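Local coordinates for putative capsular polysaccharide biosynthesis protein (Streptococcus pneumoniae serotype 4, PDB 6EWJ) that probably acts as a pyridoxal phosphate-dependent sugar aminotransferase in the biosynthesis of pneumococcal teichoic acid, at residues C60-L70 against P260-D268. Numbering follows the deposited sequence.
Sequences CLNSATAALEL and PAYKCNMTD
A largely buried packing of an irregular loop against a strand-turn-helix corner joins C264 and M266 to the end of edge strand 58-61 and the start of helix 64-74, in the large domain of the aminotransferase fold. One direct hydrogen bond crosses it: N62 N gives to C264 O at 2.9 Å, bent to 138°. One water accepts from M266 N and donates to C60 O, another accepts from N62 ND2 and donates to N265 O. At the centre, C264 CB lies 3.7 Å from A66 CB, and SG, turned between backbone N and carbonyl (chi1 53°), reaches L70 CD1 at 3.8 Å, while the N62 amide turns a face to CB, OD1 and ND2 about equally near. L70 CD2 approaches Y262 CD2 obliquely at 4.2 Å. M266 extends with CG anti to its N (chi1 -175°), then bends, placing SD 3.8 Å from C60 CB and CE 3.4 Å from L61 O. S63 OG caps the helix, accepting from A66 N; A64 and T65, in its first turn, bind the cofactor in another structure of this protein. Helix 40-53 packs on C60 and M266, helix 225-236 covers L61, L70 and C264, and H99 of the second subunit stacks on Y262.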
ATOM      1  N   CYS A  60      12.130   0.330   3.165  1.00 18.58           N
ATOM      2  CA  CYS A  60      11.459  -0.871   2.703  1.00 18.13           C
ATOM      3  C   CYS A  60       9.968  -0.562   2.728  1.00 18.09           C
ATOM      4  O   CYS A  60       9.462   0.032   3.698  1.00 17.42           O
ATOM      5  CB  CYS A  60      11.734  -2.054   3.591  1.00 19.13           C
ATOM      6  SG  CYS A  60      13.259  -2.891   3.172  1.00 21.40           S
ATOM      7  N   LEU A  61       9.295  -0.902   1.622  1.00 17.27           N
ATOM      8  CA  LEU A  61       7.889  -0.549   1.436  1.00 17.11           C
ATOM      9  C   LEU A  61       7.135  -1.742   0.838  1.00 16.45           C
ATOM     10  O   LEU A  61       7.704  -2.839   0.610  1.00 16.06           O
ATOM     11  CB  LEU A  61       7.816   0.661   0.512  1.00 17.67           C
ATOM     12  CG  LEU A  61       8.541   1.962   0.893  1.00 18.13           C
ATOM     13  CD1 LEU A  61       8.648   2.908  -0.278  1.00 18.60           C
ATOM     14  CD2 LEU A  61       7.844   2.619   2.032  1.00 19.26           C
ATOM     15  N   ASN A  62       5.850  -1.554   0.545  1.00 16.14           N
ATOM     16  CA  ASN A  62       5.010  -2.706   0.115  1.00 16.25           C
ATOM     17  C   ASN A  62       4.997  -3.059  -1.362  1.00 16.22           C
ATOM     18  O   ASN A  62       4.408  -4.072  -1.737  1.00 16.21           O
ATOM     19  CB  ASN A  62       3.556  -2.590   0.644  1.00 16.41           C
ATOM     20  CG  ASN A  62       2.736  -1.506  -0.060  1.00 16.41           C
ATOM     21  OD1 ASN A  62       3.135  -0.942  -1.101  1.00 15.48           O
ATOM     22  ND2 ASN A  62       1.592  -1.174   0.537  1.00 16.10           N
ATOM     23  N   SER A  63       5.673  -2.250  -2.184  1.00 16.14           N
ATOM     24  CA  SER A  63       5.842  -2.506  -3.612  1.00 16.07           C
ATOM     25  C   SER A  63       6.901  -1.576  -4.155  1.00 16.19           C
ATOM     26  O   SER A  63       7.228  -0.536  -3.511  1.00 18.05           O
ATOM     27  CB  SER A  63       4.532  -2.320  -4.440  1.00 15.68           C
ATOM     28  OG  SER A  63       4.203  -0.956  -4.604  1.00 15.66           O
ATOM     29  N   ALA A  64       7.484  -1.954  -5.288  1.00 16.45           N
ATOM     30  CA  ALA A  64       8.327  -1.046  -6.019  1.00 16.47           C
ATOM     31  C   ALA A  64       7.547   0.156  -6.515  1.00 17.03           C
ATOM     32  O   ALA A  64       8.131   1.242  -6.687  1.00 18.39           O
ATOM     33  CB  ALA A  64       8.990  -1.760  -7.206  1.00 16.67           C
ATOM     34  N   THR A  65       6.281  -0.056  -6.893  1.00 16.24           N
ATOM     35  CA  THR A  65       5.466   1.011  -7.388  1.00 16.55           C
ATOM     36  C   THR A  65       5.313   2.088  -6.314  1.00 16.43           C
ATOM     37  O   THR A  65       5.448   3.282  -6.634  1.00 16.56           O
ATOM     38  CB  THR A  65       4.059   0.513  -7.810  1.00 16.98           C
ATOM     39  OG1 THR A  65       4.183  -0.470  -8.824  1.00 17.58           O
ATOM     40  CG2 THR A  65       3.238   1.615  -8.381  1.00 17.71           C
ATOM     41  N   ALA A  66       5.037   1.661  -5.056  1.00 15.64           N
ATOM     42  CA  ALA A  66       5.066   2.573  -3.916  1.00 15.71           C
ATOM     43  C   ALA A  66       6.380   3.337  -3.790  1.00 15.94           C
ATOM     44  O   ALA A  66       6.376   4.556  -3.530  1.00 16.06           O
ATOM     45  CB  ALA A  66       4.741   1.853  -2.627  1.00 15.60           C
ATOM     46  N   ALA A  67       7.521   2.622  -3.918  1.00 16.17           N
ATOM     47  CA  ALA A  67       8.820   3.243  -3.775  1.00 16.70           C
ATOM     48  C   ALA A  67       9.067   4.292  -4.825  1.00 17.24           C
ATOM     49  O   ALA A  67       9.500   5.409  -4.526  1.00 16.63           O
ATOM     50  CB  ALA A  67       9.931   2.187  -3.816  1.00 17.37           C
ATOM     51  N   LEU A  68       8.799   3.940  -6.093  1.00 17.79           N
ATOM     52  CA  LEU A  68       9.000   4.890  -7.191  1.00 18.10           C
ATOM     53  C   LEU A  68       8.078   6.112  -7.036  1.00 17.90           C
ATOM     54  O   LEU A  68       8.515   7.270  -7.130  1.00 17.51           O
ATOM     55  CB  LEU A  68       8.773   4.209  -8.538  1.00 18.57           C
ATOM     56  CG  LEU A  68       9.330   4.831  -9.815  1.00 19.91           C
ATOM     57  CD1 LEU A  68      10.819   5.173  -9.742  1.00 20.43           C
ATOM     58  CD2 LEU A  68       9.037   3.900 -11.005  1.00 20.14           C
ATOM     59  N   GLU A  69       6.811   5.885  -6.744  1.00 17.83           N
ATOM     60  CA  GLU A  69       5.934   7.019  -6.417  1.00 18.59           C
ATOM     61  C   GLU A  69       6.488   7.902  -5.312  1.00 18.52           C
ATOM     62  O   GLU A  69       6.424   9.154  -5.413  1.00 19.26           O
ATOM     63  CB  GLU A  69       4.474   6.583  -6.088  1.00 18.93           C
ATOM     64  CG  GLU A  69       3.515   7.751  -6.105  1.00 20.24           C
ATOM     65  CD  GLU A  69       2.023   7.368  -6.212  1.00 21.43           C
ATOM     66  OE1 GLU A  69       1.685   6.282  -6.743  1.00 22.31           O
ATOM     67  OE2 GLU A  69       1.158   8.178  -5.806  1.00 21.30           O
ATOM     68  N   LEU A  70       6.912   7.292  -4.197  1.00 18.57           N
ATOM     69  CA  LEU A  70       7.391   8.107  -3.064  1.00 18.58           C
ATOM     70  C   LEU A  70       8.616   8.917  -3.406  1.00 19.14           C
ATOM     71  O   LEU A  70       8.742  10.049  -2.965  1.00 19.27           O
ATOM     72  CB  LEU A  70       7.601   7.294  -1.796  1.00 18.77           C
ATOM     73  CG  LEU A  70       6.301   6.808  -1.106  1.00 18.17           C
ATOM     74  CD1 LEU A  70       6.646   6.332   0.293  1.00 18.15           C
ATOM     75  CD2 LEU A  70       5.183   7.843  -1.063  1.00 18.19           C
ATOM     76  N   PRO A 260      -1.320  14.950   4.524  1.00 26.43           N
ATOM     77  CA  PRO A 260      -2.226  13.781   4.468  1.00 25.53           C
ATOM     78  C   PRO A 260      -1.667  12.718   3.523  1.00 23.86           C
ATOM     79  O   PRO A 260      -2.103  12.618   2.372  1.00 22.86           O
ATOM     80  CB  PRO A 260      -3.545  14.386   3.935  1.00 26.88           C
ATOM     81  CG  PRO A 260      -3.266  15.850   3.700  1.00 28.07           C
ATOM     82  CD  PRO A 260      -1.780  15.985   3.582  1.00 27.74           C
ATOM     83  N   ALA A 261      -0.733  11.903   4.031  1.00 22.31           N
ATOM     84  CA  ALA A 261       0.070  11.024   3.211  1.00 21.41           C
ATOM     85  C   ALA A 261      -0.521   9.600   3.091  1.00 21.03           C
ATOM     86  O   ALA A 261      -1.752   9.464   3.064  1.00 20.42           O
ATOM     87  CB  ALA A 261       1.498  11.037   3.690  1.00 21.16           C
ATOM     88  N   TYR A 262       0.313   8.585   2.897  1.00 19.93           N
ATOM     89  CA  TYR A 262      -0.063   7.339   2.207  1.00 19.54           C
ATOM     90  C   TYR A 262       0.160   6.175   3.188  1.00 19.33           C
ATOM     91  O   TYR A 262       0.432   6.401   4.403  1.00 19.35           O
ATOM     92  CB  TYR A 262       0.712   7.165   0.858  1.00 19.36           C
ATOM     93  CG  TYR A 262       0.573   8.393   0.038  1.00 19.77           C
ATOM     94  CD1 TYR A 262      -0.527   8.578  -0.793  1.00 20.45           C
ATOM     95  CD2 TYR A 262       1.493   9.447   0.173  1.00 20.24           C
ATOM     96  CE1 TYR A 262      -0.706   9.786  -1.494  1.00 21.04           C
ATOM     97  CE2 TYR A 262       1.321  10.632  -0.500  1.00 20.97           C
ATOM     98  CZ  TYR A 262       0.204  10.809  -1.299  1.00 21.16           C
ATOM     99  OH  TYR A 262       0.077  12.013  -1.930  1.00 22.28           O
ATOM    100  N   LYS A 263       0.043   4.951   2.689  1.00 18.52           N
ATOM    101  CA  LYS A 263      -0.018   3.794   3.543  1.00 18.34           C
ATOM    102  C   LYS A 263       0.631   2.699   2.741  1.00 18.05           C
ATOM    103  O   LYS A 263      -0.041   1.935   2.043  1.00 18.09           O
ATOM    104  CB  LYS A 263      -1.503   3.521   3.919  1.00 18.77           C
ATOM    105  CG  LYS A 263      -1.736   2.342   4.806  1.00 19.25           C
ATOM    106  CD  LYS A 263      -0.848   2.354   6.059  1.00 19.31           C
ATOM    107  CE  LYS A 263      -1.123   1.148   6.957  1.00 19.98           C
ATOM    108  NZ  LYS A 263      -0.034   0.891   7.934  1.00 19.13           N
ATOM    109  N   CYS A 264       1.974   2.628   2.818  1.00 17.71           N
ATOM    110  CA  CYS A 264       2.690   1.626   2.077  1.00 17.23           C
ATOM    111  C   CYS A 264       3.917   1.081   2.744  1.00 16.76           C
ATOM    112  O   CYS A 264       4.844   0.637   2.069  1.00 16.36           O
ATOM    113  CB  CYS A 264       3.031   2.169   0.682  1.00 17.50           C
ATOM    114  SG  CYS A 264       3.893   3.743   0.697  1.00 18.80           S
ATOM    115  N   ASN A 265       3.865   0.991   4.058  1.00 16.26           N
ATOM    116  CA  ASN A 265       4.922   0.376   4.882  1.00 16.28           C
ATOM    117  C   ASN A 265       5.001  -1.128   4.701  1.00 15.77           C
ATOM    118  O   ASN A 265       4.039  -1.756   4.212  1.00 15.34           O
ATOM    119  CB  ASN A 265       4.680   0.686   6.374  1.00 16.53           C
ATOM    120  CG  ASN A 265       3.322   0.221   6.841  1.00 16.93           C
ATOM    121  OD1 ASN A 265       2.272   0.612   6.267  1.00 17.69           O
ATOM    122  ND2 ASN A 265       3.280  -0.579   7.886  1.00 17.56           N
ATOM    123  N   MET A 266       6.199  -1.665   4.957  1.00 16.12           N
ATOM    124  CA  MET A 266       6.501  -3.111   4.952  1.00 16.17           C
ATOM    125  C   MET A 266       6.305  -3.728   6.313  1.00 16.64           C
ATOM    126  O   MET A 266       6.741  -3.145   7.341  1.00 16.65           O
ATOM    127  CB  MET A 266       7.949  -3.378   4.480  1.00 16.49           C
ATOM    128  CG  MET A 266       8.215  -4.862   4.367  1.00 17.14           C
ATOM    129  SD  MET A 266       9.878  -5.362   3.936  1.00 18.29           S
ATOM    130  CE  MET A 266       9.694  -5.090   2.156  1.00 16.97           C
ATOM    131  N   THR A 267       5.641  -4.883   6.352  1.00 16.65           N
ATOM    132  CA  THR A 267       5.445  -5.583   7.593  1.00 17.19           C
ATOM    133  C   THR A 267       6.688  -6.450   7.896  1.00 17.58           C
ATOM    134  O   THR A 267       7.425  -6.853   6.976  1.00 16.80           O
ATOM    135  CB  THR A 267       4.250  -6.536   7.548  1.00 17.41           C
ATOM    136  OG1 THR A 267       4.470  -7.532   6.548  1.00 17.36           O
ATOM    137  CG2 THR A 267       2.919  -5.826   7.258  1.00 17.12           C
ATOM    138  N   ASP A 268       6.833  -6.800   9.160  1.00 17.98           N
ATOM    139  CA  ASP A 268       7.890  -7.731   9.572  1.00 18.81           C
ATOM    140  C   ASP A 268       7.681  -9.151   9.034  1.00 18.77           C
ATOM    141  O   ASP A 268       8.605  -9.943   8.972  1.00 17.95           O
ATOM    142  CB  ASP A 268       8.047  -7.737  11.122  1.00 19.70           C
ATOM    143  CG  ASP A 268       9.068  -6.715  11.620  1.00 20.10           C
ATOM    144  OD1 ASP A 268       9.398  -5.725  10.920  1.00 19.82           O
ATOM    145  OD2 ASP A 268       9.567  -6.911  12.729  1.00 20.98           O
TER
HETATM  146  O   HOH W   1       8.331   0.214   6.019  1.00 13.05           O
HETATM  147  O   HOH W   2       1.543  -2.388   3.377  1.00 18.51           O